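Long-range contacts in Poly(A) ribonuclease POP2 (Saccharomyces cerevisiae, PDB 1UOC), which probably serves as a catalytic subunit of the CCR4-NOT deadenylase complex and degrades RNA from the 3' end, preferring poly(A), here as its RNase D domain: residues Val41-Glu46 with Val156-Tyr161; Gln67-Asn72 with Asp177-Asn182; Gln101-Phe106 with Glu129-Leu134; Glu184-Trp189 with Gly280-Ile285. All coordinates share one frame; numbering follows the deposited sequence.

Interaction 1. Residues Val41-Glu46 with Val156-Tyr161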
# COMPACT_ATOMS: atom_id res chain seq x y z
N VAL A 41 -5.35 0.57 -7.32
CA VAL A 41 -4.21 1.21 -6.67
C VAL A 41 -3.71 0.43 -5.45
O VAL A 41 -4.49 0.14 -4.53
CB VAL A 41 -4.61 2.61 -6.15
CG1 VAL A 41 -3.38 3.44 -5.80
CG2 VAL A 41 -5.46 3.31 -7.19
N SER A 42 -2.43 0.11 -5.43
CA SER A 42 -1.85 -0.60 -4.29
C SER A 42 -1.02 0.41 -3.52
O SER A 42 -0.51 1.38 -4.09
CB SER A 42 -0.95 -1.73 -4.76
OG SER A 42 0.12 -1.19 -5.51
N ILE A 43 -0.89 0.20 -2.21
CA ILE A 43 -0.12 1.10 -1.38
C ILE A 43 0.79 0.36 -0.41
O ILE A 43 0.44 -0.70 0.11
CB ILE A 43 -1.03 2.06 -0.58
CG1 ILE A 43 -0.18 2.93 0.35
CG2 ILE A 43 -2.07 1.26 0.21
CD1 ILE A 43 -0.98 3.85 1.22
N SER A 44 1.96 0.93 -0.16
CA SER A 44 2.92 0.35 0.77
C SER A 44 3.57 1.52 1.51
O SER A 44 3.62 2.64 1.01
CB SER A 44 3.97 -0.45 0.02
OG SER A 44 4.73 -1.20 0.96
N THR A 45 4.05 1.25 2.72
CA THR A 45 4.63 2.31 3.51
C THR A 45 5.86 1.88 4.28
O THR A 45 6.10 0.70 4.51
CB THR A 45 3.63 2.84 4.53
OG1 THR A 45 3.30 1.77 5.43
CG2 THR A 45 2.37 3.36 3.84
N GLU A 46 6.64 2.88 4.66
CA GLU A 46 7.84 2.65 5.42
C GLU A 46 7.86 3.78 6.44
O GLU A 46 7.95 4.96 6.09
CB GLU A 46 9.07 2.70 4.51
CG GLU A 46 10.36 2.26 5.18
CD GLU A 46 10.26 0.88 5.80
OE1 GLU A 46 10.06 -0.10 5.05
OE2 GLU A 46 10.38 0.76 7.03
N VAL A 156 -12.77 3.02 -7.92
CA VAL A 156 -11.35 2.83 -7.65
C VAL A 156 -11.24 1.76 -6.56
O VAL A 156 -11.87 1.86 -5.51
CB VAL A 156 -10.68 4.14 -7.16
CG1 VAL A 156 -9.25 3.86 -6.69
CG2 VAL A 156 -10.65 5.17 -8.28
N THR A 157 -10.42 0.76 -6.83
CA THR A 157 -10.21 -0.35 -5.91
C THR A 157 -8.83 -0.25 -5.26
O THR A 157 -7.81 -0.27 -5.94
CB THR A 157 -10.30 -1.69 -6.67
OG1 THR A 157 -11.60 -1.81 -7.26
CG2 THR A 157 -10.06 -2.87 -5.74
N TRP A 158 -8.79 -0.12 -3.94
CA TRP A 158 -7.51 -0.04 -3.24
C TRP A 158 -7.05 -1.42 -2.82
O TRP A 158 -7.85 -2.24 -2.38
CB TRP A 158 -7.60 0.86 -2.01
CG TRP A 158 -7.55 2.34 -2.32
CD1 TRP A 158 -8.60 3.14 -2.67
CD2 TRP A 158 -6.40 3.18 -2.28
NE1 TRP A 158 -8.17 4.44 -2.83
CE2 TRP A 158 -6.82 4.49 -2.60
CE3 TRP A 158 -5.04 2.96 -2.00
CZ2 TRP A 158 -5.94 5.57 -2.66
CZ3 TRP A 158 -4.15 4.04 -2.05
CH2 TRP A 158 -4.61 5.33 -2.38
N ILE A 159 -5.75 -1.66 -2.94
CA ILE A 159 -5.13 -2.94 -2.59
C ILE A 159 -4.10 -2.68 -1.50
O ILE A 159 -3.26 -1.80 -1.64
CB ILE A 159 -4.42 -3.57 -3.81
CG1 ILE A 159 -5.40 -3.72 -4.97
CG2 ILE A 159 -3.81 -4.93 -3.43
CD1 ILE A 159 -6.57 -4.65 -4.67
N THR A 160 -4.17 -3.45 -0.43
CA THR A 160 -3.26 -3.28 0.69
C THR A 160 -2.80 -4.63 1.21
O THR A 160 -3.35 -5.67 0.84
CB THR A 160 -3.97 -2.53 1.83
OG1 THR A 160 -3.05 -2.30 2.90
CG2 THR A 160 -5.16 -3.35 2.34
N TYR A 161 -1.79 -4.60 2.07
CA TYR A 161 -1.25 -5.81 2.68
C TYR A 161 -1.06 -5.40 4.13
O TYR A 161 -0.32 -4.46 4.40
CB TYR A 161 0.10 -6.19 2.06
CG TYR A 161 0.32 -7.68 1.97
CD1 TYR A 161 -0.23 -8.41 0.91
CD2 TYR A 161 1.00 -8.37 2.97
CE1 TYR A 161 -0.12 -9.80 0.86
CE2 TYR A 161 1.12 -9.75 2.93
CZ TYR A 161 0.56 -10.46 1.88
OH TYR A 161 0.64 -11.84 1.84
O HOH W 1 -0.54 -2.16 2.11

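Interaction 2. Residues Gln67-Asn72 with Asp177-Asn182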
# COMPACT_ATOMS: atom_id res chain seq x y z
N GLN A 67 -5.80 -0.76 19.05
CA GLN A 67 -5.30 0.10 20.12
C GLN A 67 -3.80 0.30 20.04
O GLN A 67 -3.28 1.35 20.41
CB GLN A 67 -5.67 -0.48 21.49
CG GLN A 67 -7.05 -0.05 21.98
CD GLN A 67 -7.17 1.46 22.08
OE1 GLN A 67 -8.26 2.00 22.28
NE2 GLN A 67 -6.04 2.16 21.95
N THR A 68 -3.10 -0.73 19.57
CA THR A 68 -1.66 -0.69 19.42
C THR A 68 -1.33 0.28 18.30
O THR A 68 -0.37 1.05 18.37
CB THR A 68 -1.10 -2.08 19.03
OG1 THR A 68 -1.35 -3.01 20.09
CG2 THR A 68 0.39 -2.01 18.75
N MET A 69 -2.16 0.24 17.26
CA MET A 69 -1.97 1.10 16.11
C MET A 69 -2.31 2.55 16.42
O MET A 69 -1.60 3.46 16.01
CB MET A 69 -2.80 0.59 14.93
CG MET A 69 -2.72 1.46 13.69
SD MET A 69 -4.27 2.28 13.35
CE MET A 69 -4.11 3.77 14.26
N ARG A 70 -3.39 2.77 17.16
CA ARG A 70 -3.83 4.12 17.50
C ARG A 70 -2.82 4.80 18.41
O ARG A 70 -2.60 6.01 18.31
CB ARG A 70 -5.20 4.07 18.19
CG ARG A 70 -5.91 5.42 18.28
CD ARG A 70 -5.51 6.20 19.52
NE ARG A 70 -5.92 5.51 20.75
CZ ARG A 70 -7.17 5.19 21.05
NH1 ARG A 70 -7.45 4.57 22.19
NH2 ARG A 70 -8.16 5.48 20.21
N ALA A 71 -2.21 4.02 19.29
CA ALA A 71 -1.22 4.53 20.22
C ALA A 71 0.13 4.78 19.55
O ALA A 71 1.02 5.37 20.15
CB ALA A 71 -1.06 3.55 21.38
N ASN A 72 0.27 4.34 18.31
CA ASN A 72 1.53 4.50 17.59
C ASN A 72 1.51 5.42 16.37
O ASN A 72 2.52 6.03 16.03
CB ASN A 72 2.08 3.14 17.15
CG ASN A 72 2.55 2.29 18.32
OD1 ASN A 72 3.28 2.77 19.19
ND2 ASN A 72 2.15 1.02 18.34
N ASP A 177 -5.84 15.57 11.40
CA ASP A 177 -5.00 14.96 12.43
C ASP A 177 -5.88 14.51 13.59
O ASP A 177 -5.40 14.02 14.61
CB ASP A 177 -3.88 15.92 12.89
CG ASP A 177 -4.26 16.78 14.10
OD1 ASP A 177 -3.38 17.53 14.58
OD2 ASP A 177 -5.41 16.72 14.60
N SER A 178 -7.19 14.67 13.42
CA SER A 178 -8.18 14.29 14.42
C SER A 178 -8.52 12.81 14.27
O SER A 178 -9.62 12.45 13.85
CB SER A 178 -9.45 15.13 14.25
OG SER A 178 -9.20 16.52 14.43
N MET A 179 -7.55 11.97 14.61
CA MET A 179 -7.71 10.52 14.53
C MET A 179 -8.94 10.05 15.28
O MET A 179 -9.27 10.57 16.35
CB MET A 179 -6.48 9.83 15.11
CG MET A 179 -5.48 9.39 14.08
SD MET A 179 -5.99 7.87 13.25
CE MET A 179 -5.44 6.66 14.44
N PRO A 180 -9.67 9.06 14.73
CA PRO A 180 -10.86 8.54 15.40
C PRO A 180 -10.50 8.07 16.81
O PRO A 180 -9.32 8.01 17.16
CB PRO A 180 -11.30 7.41 14.49
CG PRO A 180 -10.97 7.97 13.14
CD PRO A 180 -9.59 8.54 13.35
N ASN A 181 -11.51 7.72 17.60
CA ASN A 181 -11.27 7.32 18.98
C ASN A 181 -11.55 5.85 19.30
O ASN A 181 -11.33 5.39 20.41
CB ASN A 181 -12.09 8.22 19.91
CG ASN A 181 -11.46 8.38 21.27
OD1 ASN A 181 -11.40 7.44 22.06
ND2 ASN A 181 -10.96 9.59 21.55
N ASN A 182 -12.04 5.11 18.31
CA ASN A 182 -12.35 3.70 18.51
C ASN A 182 -12.40 2.96 17.18
O ASN A 182 -12.67 3.56 16.14
CB ASN A 182 -13.68 3.54 19.25
CG ASN A 182 -14.82 4.23 18.53
OD1 ASN A 182 -14.94 5.46 18.57
ND2 ASN A 182 -15.67 3.45 17.88

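Interaction 3. Residues Gln101-Phe106 with Glu129-Leu134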
# COMPACT_ATOMS: atom_id res chain seq x y z
N GLN A 101 7.40 5.98 -5.92
CA GLN A 101 7.92 5.86 -4.57
C GLN A 101 8.10 7.28 -4.10
O GLN A 101 9.03 7.96 -4.51
CB GLN A 101 9.27 5.14 -4.52
CG GLN A 101 9.74 4.95 -3.07
CD GLN A 101 11.00 4.10 -2.96
OE1 GLN A 101 12.10 4.59 -3.14
NE2 GLN A 101 10.82 2.83 -2.65
N PHE A 102 7.19 7.72 -3.24
CA PHE A 102 7.26 9.06 -2.70
C PHE A 102 8.22 9.07 -1.51
O PHE A 102 8.10 8.27 -0.59
CB PHE A 102 5.87 9.53 -2.27
CG PHE A 102 4.86 9.56 -3.39
CD1 PHE A 102 4.14 8.41 -3.74
CD2 PHE A 102 4.63 10.73 -4.10
CE1 PHE A 102 3.21 8.43 -4.78
CE2 PHE A 102 3.70 10.76 -5.15
CZ PHE A 102 2.99 9.61 -5.48
N ASN A 103 9.19 9.99 -1.54
CA ASN A 103 10.17 10.10 -0.47
C ASN A 103 9.85 11.36 0.34
O ASN A 103 9.79 12.46 -0.20
CB ASN A 103 11.57 10.16 -1.08
CG ASN A 103 11.88 8.94 -1.95
OD1 ASN A 103 11.74 8.97 -3.18
ND2 ASN A 103 12.30 7.85 -1.31
N PHE A 104 9.63 11.20 1.64
CA PHE A 104 9.26 12.33 2.47
C PHE A 104 10.40 13.01 3.21
O PHE A 104 11.46 12.41 3.43
CB PHE A 104 8.18 11.91 3.47
CG PHE A 104 6.91 11.45 2.83
CD1 PHE A 104 6.70 10.10 2.56
CD2 PHE A 104 5.93 12.36 2.45
CE1 PHE A 104 5.53 9.67 1.93
CE2 PHE A 104 4.76 11.94 1.82
CZ PHE A 104 4.56 10.59 1.56
N GLU A 105 10.17 14.25 3.60
CA GLU A 105 11.17 15.02 4.31
C GLU A 105 11.54 14.33 5.61
O GLU A 105 10.69 13.73 6.27
CB GLU A 105 10.68 16.45 4.59
CG GLU A 105 9.64 16.58 5.68
CD GLU A 105 8.98 17.95 5.68
OE1 GLU A 105 8.29 18.31 6.66
OE2 GLU A 105 9.14 18.68 4.67
N PHE A 106 12.82 14.41 5.96
CA PHE A 106 13.31 13.79 7.17
C PHE A 106 14.28 14.73 7.88
O PHE A 106 15.16 15.31 7.25
CB PHE A 106 14.01 12.48 6.81
CG PHE A 106 14.58 11.76 7.98
CD1 PHE A 106 13.74 11.24 8.96
CD2 PHE A 106 15.95 11.63 8.12
CE1 PHE A 106 14.27 10.58 10.07
CE2 PHE A 106 16.49 10.98 9.22
CZ PHE A 106 15.64 10.45 10.20
N GLU A 129 20.37 12.07 3.29
CA GLU A 129 20.66 13.43 2.85
C GLU A 129 19.68 13.90 1.77
O GLU A 129 19.35 15.09 1.69
CB GLU A 129 22.09 13.55 2.35
CG GLU A 129 22.52 14.99 2.18
CD GLU A 129 24.01 15.16 1.96
OE1 GLU A 129 24.53 16.22 2.35
OE2 GLU A 129 24.65 14.24 1.40
N LYS A 130 19.24 12.98 0.94
CA LYS A 130 18.29 13.31 -0.11
C LYS A 130 16.93 13.62 0.52
O LYS A 130 16.20 14.48 0.04
CB LYS A 130 18.14 12.13 -1.08
CG LYS A 130 19.37 11.85 -1.93
CD LYS A 130 19.06 10.74 -2.91
CE LYS A 130 20.20 10.51 -3.89
NZ LYS A 130 19.96 9.29 -4.72
N HIS A 131 16.61 12.92 1.61
CA HIS A 131 15.34 13.12 2.30
C HIS A 131 15.29 14.45 3.02
O HIS A 131 14.24 15.10 3.08
CB HIS A 131 15.11 11.98 3.29
CG HIS A 131 14.59 10.73 2.65
ND1 HIS A 131 13.24 10.50 2.44
CD2 HIS A 131 15.23 9.66 2.12
CE1 HIS A 131 13.08 9.35 1.81
NE2 HIS A 131 14.27 8.82 1.60
N GLU A 132 16.43 14.85 3.55
CA GLU A 132 16.56 16.11 4.27
C GLU A 132 16.43 17.31 3.33
O GLU A 132 15.77 18.29 3.66
CB GLU A 132 17.91 16.16 5.00
CG GLU A 132 18.36 17.57 5.36
CD GLU A 132 19.76 17.62 5.97
OE1 GLU A 132 20.68 16.97 5.42
OE2 GLU A 132 19.94 18.33 6.98
N ASN A 133 17.05 17.22 2.16
CA ASN A 133 17.01 18.35 1.24
C ASN A 133 15.99 18.31 0.11
O ASN A 133 15.68 19.35 -0.47
CB ASN A 133 18.40 18.57 0.62
CG ASN A 133 19.47 18.77 1.67
OD1 ASN A 133 19.29 19.51 2.64
ND2 ASN A 133 20.61 18.10 1.48
N LEU A 134 15.46 17.14 -0.21
CA LEU A 134 14.49 17.07 -1.30
C LEU A 134 13.23 16.31 -0.92
O LEU A 134 12.32 16.18 -1.74
CB LEU A 134 15.14 16.44 -2.52
CG LEU A 134 16.39 17.16 -3.02
CD1 LEU A 134 16.92 16.47 -4.24
CD2 LEU A 134 16.08 18.61 -3.33

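Interaction 4. Residues Glu184-Trp189 with Gly280-Ile285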
# COMPACT_ATOMS: atom_id res chain seq x y z
N GLU A 184 -14.54 1.07 15.71
CA GLU A 184 -15.77 1.30 14.97
C GLU A 184 -15.75 2.59 14.13
O GLU A 184 -16.06 2.57 12.94
CB GLU A 184 -16.95 1.32 15.96
CG GLU A 184 -16.64 0.60 17.29
CD GLU A 184 -16.26 -0.87 17.11
OE1 GLU A 184 -15.66 -1.45 18.05
OE2 GLU A 184 -16.58 -1.45 16.05
N ASP A 185 -15.38 3.71 14.75
CA ASP A 185 -15.34 4.99 14.05
C ASP A 185 -14.19 5.03 13.04
O ASP A 185 -14.27 5.73 12.02
CB ASP A 185 -15.18 6.15 15.04
CG ASP A 185 -16.33 6.22 16.05
OD1 ASP A 185 -16.43 7.24 16.77
OD2 ASP A 185 -17.13 5.26 16.13
N PHE A 186 -13.13 4.29 13.33
CA PHE A 186 -11.98 4.22 12.44
C PHE A 186 -12.44 3.56 11.14
O PHE A 186 -12.22 4.07 10.05
CB PHE A 186 -10.88 3.38 13.09
CG PHE A 186 -9.77 2.98 12.16
CD1 PHE A 186 -8.94 3.93 11.58
CD2 PHE A 186 -9.52 1.63 11.90
CE1 PHE A 186 -7.87 3.55 10.77
CE2 PHE A 186 -8.45 1.24 11.09
CZ PHE A 186 -7.63 2.20 10.53
N GLU A 187 -13.11 2.43 11.28
CA GLU A 187 -13.60 1.71 10.12
C GLU A 187 -14.57 2.54 9.29
O GLU A 187 -14.56 2.47 8.06
CB GLU A 187 -14.27 0.41 10.56
CG GLU A 187 -13.29 -0.58 11.16
CD GLU A 187 -13.92 -1.92 11.50
OE1 GLU A 187 -13.17 -2.87 11.81
OE2 GLU A 187 -15.17 -2.03 11.45
N TRP A 188 -15.39 3.34 9.96
CA TRP A 188 -16.35 4.19 9.27
C TRP A 188 -15.62 5.16 8.34
O TRP A 188 -15.93 5.25 7.16
CB TRP A 188 -17.20 4.99 10.27
CG TRP A 188 -18.35 5.70 9.62
CD1 TRP A 188 -19.59 5.18 9.34
CD2 TRP A 188 -18.36 7.04 9.10
NE1 TRP A 188 -20.36 6.10 8.68
CE2 TRP A 188 -19.64 7.26 8.52
CE3 TRP A 188 -17.42 8.08 9.06
CZ2 TRP A 188 -19.99 8.47 7.91
CZ3 TRP A 188 -17.77 9.29 8.45
CH2 TRP A 188 -19.05 9.47 7.88
N TRP A 189 -14.64 5.88 8.87
CA TRP A 189 -13.88 6.84 8.07
C TRP A 189 -13.12 6.17 6.94
O TRP A 189 -13.06 6.71 5.83
CB TRP A 189 -12.91 7.62 8.95
CG TRP A 189 -13.56 8.71 9.71
CD1 TRP A 189 -13.98 8.69 11.01
CD2 TRP A 189 -13.91 10.01 9.20
NE1 TRP A 189 -14.57 9.89 11.34
CE2 TRP A 189 -14.54 10.72 10.25
CE3 TRP A 189 -13.75 10.63 7.96
CZ2 TRP A 189 -15.01 12.03 10.09
CZ3 TRP A 189 -14.22 11.94 7.80
CH2 TRP A 189 -14.84 12.62 8.86
N GLY A 280 -13.43 -4.34 1.85
CA GLY A 280 -13.52 -3.50 3.03
C GLY A 280 -13.20 -4.12 4.37
O GLY A 280 -13.28 -3.45 5.40
N VAL A 281 -12.81 -5.39 4.38
CA VAL A 281 -12.50 -6.06 5.64
C VAL A 281 -11.07 -5.81 6.07
O VAL A 281 -10.12 -6.13 5.36
CB VAL A 281 -12.74 -7.59 5.52
CG1 VAL A 281 -12.35 -8.28 6.81
CG2 VAL A 281 -14.21 -7.86 5.22
N ILE A 282 -10.94 -5.21 7.25
CA ILE A 282 -9.65 -4.89 7.84
C ILE A 282 -9.31 -5.90 8.93
O ILE A 282 -8.31 -6.62 8.86
CB ILE A 282 -9.68 -3.52 8.54
CG1 ILE A 282 -10.12 -2.43 7.57
CG2 ILE A 282 -8.31 -3.20 9.11
CD1 ILE A 282 -10.31 -1.08 8.24
N TYR A 283 -10.17 -5.92 9.94
CA TYR A 283 -10.01 -6.76 11.13
C TYR A 283 -10.79 -8.07 11.19
O TYR A 283 -11.05 -8.57 12.28
CB TYR A 283 -10.34 -5.92 12.37
CG TYR A 283 -9.31 -4.85 12.67
CD1 TYR A 283 -9.67 -3.50 12.75
CD2 TYR A 283 -7.98 -5.18 12.89
CE1 TYR A 283 -8.71 -2.52 13.04
CE2 TYR A 283 -7.02 -4.22 13.18
CZ TYR A 283 -7.39 -2.89 13.26
OH TYR A 283 -6.42 -1.95 13.56
N GLY A 284 -11.14 -8.63 10.05
CA GLY A 284 -11.88 -9.88 10.06
C GLY A 284 -13.34 -9.72 9.68
O GLY A 284 -13.97 -8.71 9.98
N ILE A 285 -13.87 -10.73 9.01
CA ILE A 285 -15.26 -10.70 8.57
C ILE A 285 -16.19 -10.75 9.79
O ILE A 285 -15.82 -11.28 10.84
CB ILE A 285 -15.50 -11.90 7.60
CG1 ILE A 285 -16.47 -11.49 6.50
CG2 ILE A 285 -16.02 -13.11 8.36
CD1 ILE A 285 -16.30 -12.31 5.22

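Interaction 1. Residues Val41-Glu46 with Val156-Tyr161
Val-41 spreads its two methyls over the neighbouring parallel strand and the residue just before it. CG1, anti to the backbone N (chi1 -165°), sits over one face of the Trp-158 indole, a CH-pi contact 4.2 Å from the centroid of the six-membered ring, while CG2 meets Val-156 CG1 at 3.9 Å. Ile-43 approaches the same indole at its edge, with CB 4.0 Å from Trp-158 CZ3. The indole NE1 is bonded to Leu-150 O. Backbone bonds fix the register: Val-41 N reaches Thr-157 O at 2.9 Å, Ile-159 N reaches Val-41 O at 2.7 Å, and Ile-43 N reaches Ile-159 O at 3.2 Å. On the other face of the sheet, Ser-42 packs beside Ile-159 and its OG bonds Ser-251 O. With an alanine at Trp-158, Val-41 and Ile-43 would probably border a gap and Leu-150 O would lose its N-H partner. The end from Val-41 to Ile-43 is tightly packed and its touching residues are buried. Past Ile-43 the strands, inclined at 32°, draw apart, and a water bridges the opening, 2.7 Å from Ile-43 O and accepting from Tyr-161 N. Ser-44, Thr-45 and Glu-46 run on beyond the partner strand, partly exposed. Such adjoining central parallel strands belong to the RNase H-like fold of DEDD nucleases, and the diverging end leads to the predicted catalytic metal site, which includes Ser-44 and Glu-46.

Interaction 2. Residues Gln67-Asn72 with Asp177-Asn182
Arg-70 reaches from its helix to the loop at Met-179 and Asn-181, using the apolar part of its chain for one and its guanidinium for the other. CB faces the methionine. The next atom, CG, is set anti to the backbone N (chi1 -165°) and lies 4.1 Å from Met-179 CE, the two side chains crossing at a slant, though the exact position of that methyl is uncertain. Bends about CB-CG and CG-CD then turn CD and NE away from the methionine methyl and carry the guanidinium along the loop toward Asn-181. Arg-70 belongs to helix 61-73, whereas Met-179 and Asn-181 lie in the connection between helices 165-174 and 183-193, so the arginine ties a helix to an irregular helix-helix linker at the surface of the nuclease domain. That linker ends at Asn-182, the N-cap of helix 183-193. At the tip, NH2 donates to Asn-181 O over 3.2 Å with an N-H...O angle of 157°. The acceptor lies almost in the guanidinium plane, but NH2 stands above the carbonyl plane, 70° out of it, and therefore does not address a lone pair. Pro-180 O also borders the guanidinium edge, 4.1 Å from NH2. The modelled approach of the other terminal nitrogen, NH1, to the side-chain amide of Gln-67 is doubtful. Beside the arginine, the buried Met-69 directs its end toward Met-179, although the modelled spacing of their methyls is doubtful too. Met-69 also packs on Tyr-165, and Met-179 on Asn-172, both of helix 165-174.

Interaction 3. Residues Gln101-Phe106 with Glu129-Leu134
His-131 and Phe-104 share a hydrogen bond in which ND1 donates to the backbone O of Phe-104 over 2.8 Å. The acceptor lies in the imidazole plane and the N-H...O angle is 167°, so this is a nearly straight edge-on bond. On the same ring, CE1 comes to 3.4 Å from Asn-103 CB. The histidine backbone takes part too: Phe-106 N bonds His-131 O at 3.3 Å from above the carbonyl plane, and Glu-105 CA adds a CA-H...O contact to that oxygen. Alongside, Phe-106 CB packs 3.7 Å from His-131 CB. A leucine at His-131 would probably leave Phe-104 O without its N-H donor and the chain after the strand freer to shift. Further out, Trp-20 meets the imidazole edge-to-face, Phe-141 meets the Phe-104 ring in the same manner, and the Phe-106 ring touches Phe-128. The arrangement fastens the stretch leaving strand 99-103 to helix 128-134, well away from the centre of the CAF1 nuclease domain. Since ND1 acts as donor, it must carry a proton, consistent with either the ND1-protonated neutral tautomer or the imidazolium.

Interaction 4. Residues Glu184-Trp189 with Gly280-Ile285
Phe-186 and Glu-187 leave helix 183-193 in different rotations and converge on Ile-282 and Tyr-283. CG of the phenylalanine is anti to the backbone N (chi1 167°), which swings the ring toward the C-terminal loop, whereas that of the glutamate is anti to the carbonyl carbon (chi1 -66°) and the rest of its chain extends toward the tyrosine. Phe-186 CE2 thus reaches Ile-282 CD1 at 4.1 Å and Tyr-283 CE1 at 4.2 Å, both obliquely. Along the glutamate, CG packs 4.2 Å from Ile-282 CD1, so this one methyl is shared by two helix residues. The carboxylate lies at the edge of the tyrosine ring, OE1 being 3.7 Å from Tyr-283 CD1, with the two planes only 23° apart. Within the loop, Ile-282 CG2 rests over the centre of the Tyr-283 ring, 3.8 Å above its plane. The tyrosine also packs on Val-62, His-65 and Tyr-66 of helix 61-73, placing the loop between two helices, while Ile-282 also touches Val-190, one turn beyond Phe-186 on helix 183-193. At the beginning of segment 280-285, Gly-280 is backbone-bonded to Phe-197 of strand 197-199, one of the two edge strands. The two segments share no hydrogen bond, and their contact is mainly apolar packing, with one carboxylate oxygen at a ring edge. The carboxylate finds its charge partner in Lys-183, whose NZ forms a salt bridge with OE1; facing the tyrosine, that oxygen meets a C-H edge, whose slight positive character probably suits a negative group.

Interaction 1 is the buried core, its centre about 3 Å from the chain centre, and combines backbone bonds with apolar packing. The centres of the other three lie 16 to 19 Å from the chain centre. Interaction 3 reaches the same sheet through strand 99-103 but relies on one histidine and its backbone. Interactions 2 and 4 lie on the same side of the chain centre, 4 opposite interaction 3, and touch through Pro-180, whose CG is 3.8 Å from Trp-189 CD1. Both engage helix 61-73, which in interaction 4 backs Tyr-283 from outside the two segments. Yet interaction 2 is a surface contact with a single arginine-to-carbonyl bond, whereas interaction 4 is partly buried and mainly apolar.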